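Local coordinates for protein transcriptional regulator, LysR family (PDB 4PZJ) that probably binds cis-regulatory DNA as a LysR-family transcription factor, here represented by its N-terminal winged helix-turn-helix domain, at residues A37-E40 against R41-V45. Residues are numbered along the deposited sequence; the frame is centred on the assembly and turned at random.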
loop_
_atom_site.group_PDB
_atom_site.type_symbol
_atom_site.label_atom_id
_atom_site.label_comp_id
_atom_site.label_asym_id
_atom_site.label_seq_id
_atom_site.Cartn_x
_atom_site.Cartn_y
_atom_site.Cartn_z
ATOM N N ALA A 37 -4.709 0.841 -13.864
ATOM C CA ALA A 37 -5.884 0.002 -13.771
ATOM C C ALA A 37 -5.529 -1.455 -13.408
ATOM O O ALA A 37 -6.216 -2.108 -12.685
ATOM C CB ALA A 37 -6.658 0.053 -15.061
ATOM N N HIS A 38 -4.448 -1.984 -13.965
ATOM C CA HIS A 38 -4.021 -3.313 -13.588
ATOM C C HIS A 38 -3.674 -3.421 -12.086
ATOM O O HIS A 38 -4.011 -4.386 -11.453
ATOM C CB HIS A 38 -2.818 -3.669 -14.462
ATOM C CG HIS A 38 -2.413 -5.104 -14.384
ATOM N ND1 HIS A 38 -2.682 -6.005 -15.392
ATOM C CD2 HIS A 38 -1.749 -5.794 -13.427
ATOM C CE1 HIS A 38 -2.208 -7.192 -15.054
ATOM N NE2 HIS A 38 -1.638 -7.091 -13.867
ATOM N N LEU A 39 -2.929 -2.452 -11.525
ATOM C CA LEU A 39 -2.613 -2.492 -10.129
ATOM C C LEU A 39 -3.885 -2.411 -9.282
ATOM O O LEU A 39 -4.018 -3.113 -8.304
ATOM C CB LEU A 39 -1.722 -1.288 -9.750
ATOM C CG LEU A 39 -0.308 -1.232 -10.313
ATOM C CD1 LEU A 39 0.291 0.142 -10.009
ATOM C CD2 LEU A 39 0.497 -2.318 -9.676
ATOM N N GLU A 40 -4.810 -1.564 -9.697
ATOM C CA GLU A 40 -6.006 -1.352 -8.911
ATOM C C GLU A 40 -6.890 -2.596 -8.960
ATOM O O GLU A 40 -7.501 -2.955 -7.964
ATOM C CB GLU A 40 -6.773 -0.112 -9.380
ATOM C CG GLU A 40 -6.082 1.209 -9.187
ATOM C CD GLU A 40 -6.884 2.403 -9.701
ATOM O OE1 GLU A 40 -7.661 2.274 -10.685
ATOM O OE2 GLU A 40 -6.742 3.511 -9.104
ATOM N N ARG A 41 -6.922 -3.256 -10.114
ATOM C CA ARG A 41 -7.697 -4.477 -10.235
ATOM C C ARG A 41 -7.018 -5.638 -9.462
ATOM O O ARG A 41 -7.676 -6.390 -8.728
ATOM C CB ARG A 41 -7.889 -4.772 -11.724
ATOM C CG ARG A 41 -8.865 -5.874 -12.040
ATOM C CD ARG A 41 -8.948 -6.112 -13.552
ATOM N NE ARG A 41 -9.462 -4.971 -14.334
ATOM C CZ ARG A 41 -8.727 -4.108 -15.055
ATOM N NH1 ARG A 41 -7.397 -4.214 -15.141
ATOM N NH2 ARG A 41 -9.338 -3.132 -15.724
ATOM N N ASP A 42 -5.685 -5.736 -9.561
ATOM C CA ASP A 42 -4.910 -6.785 -8.917
ATOM C C ASP A 42 -5.017 -6.719 -7.386
ATOM O O ASP A 42 -5.209 -7.756 -6.750
ATOM C CB ASP A 42 -3.459 -6.702 -9.420
ATOM C CG ASP A 42 -2.615 -7.930 -9.097
ATOM O OD1 ASP A 42 -3.156 -8.946 -8.604
ATOM O OD2 ASP A 42 -1.384 -7.866 -9.361
ATOM N N TYR A 43 -4.922 -5.508 -6.807
ATOM C CA TYR A 43 -4.959 -5.294 -5.366
ATOM C C TYR A 43 -6.330 -4.941 -4.816
ATOM O O TYR A 43 -6.558 -5.030 -3.627
ATOM C CB TYR A 43 -3.889 -4.264 -4.931
ATOM C CG TYR A 43 -2.530 -4.873 -5.155
ATOM C CD1 TYR A 43 -1.960 -5.694 -4.197
ATOM C CD2 TYR A 43 -1.834 -4.656 -6.341
ATOM C CE1 TYR A 43 -0.737 -6.294 -4.421
ATOM C CE2 TYR A 43 -0.597 -5.253 -6.567
ATOM C CZ TYR A 43 -0.052 -6.045 -5.580
ATOM O OH TYR A 43 1.162 -6.670 -5.778
ATOM N N GLY A 44 -7.258 -4.603 -5.690
ATOM C CA GLY A 44 -8.608 -4.341 -5.267
ATOM C C GLY A 44 -8.819 -3.038 -4.562
ATOM O O GLY A 44 -9.816 -2.869 -3.845
ATOM N N VAL A 45 -7.913 -2.091 -4.757
ATOM C CA VAL A 45 -8.050 -0.772 -4.117
ATOM C C VAL A 45 -7.748 0.312 -5.147
ATOM O O VAL A 45 -6.855 0.120 -6.018
ATOM C CB VAL A 45 -7.110 -0.601 -2.897
ATOM C CG1 VAL A 45 -7.521 -1.531 -1.760
ATOM C CG2 VAL A 45 -5.653 -0.819 -3.282
#
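The Tyr43 ring meets the carbonyl oxygen of Leu39 at its edge and in its plane, Tyr43 CD2 lying 3.3 Å from Leu39 O, while Leu39 CD2 approaches Tyr43 CE2 at 4.4 Å. The guanidinium of Arg41 folds back one turn, with Ala37 O over one face and NH1 not bonded to it. The long arginine gets there because CG stands anti to the backbone N (chi1 -170°) and the chain then bends at chi3, running along the helix surface, where a charged group suits the exposure. At the His38 ring, Asp42 CB comes in obliquely.

Beneath these side chains runs regular alpha-helical bonding, Arg41 N to Ala37 O, Asp42 N to His38 O and Tyr43 N to Leu39 O, the last 3.0 Å long. The pattern changes at Glu40 O, shared by two weak bonds, from Gly44 N at 2.8 Å and Val45 N at 3.3 Å. Gly44, the first residue past the helix, has positive phi (74°), a conformation glycine adopts easily, and the returning chain brings Val45 O to 3.4 Å from Glu40 CA. The extended Glu40 side chain suits its place by putting carboxylate oxygen OE2 where it accepts Leu47 N and, weakly, Phe48 N.

Here helix 29-43, second of the helix-turn-helix and probable recognition helix, ends before wing 48-51/54-57: apolar Leu39 packs inward on Phe9 of helix 3-11, and Tyr43 OH hydrogen-bonds with Asp66 OD2 of the second subunit.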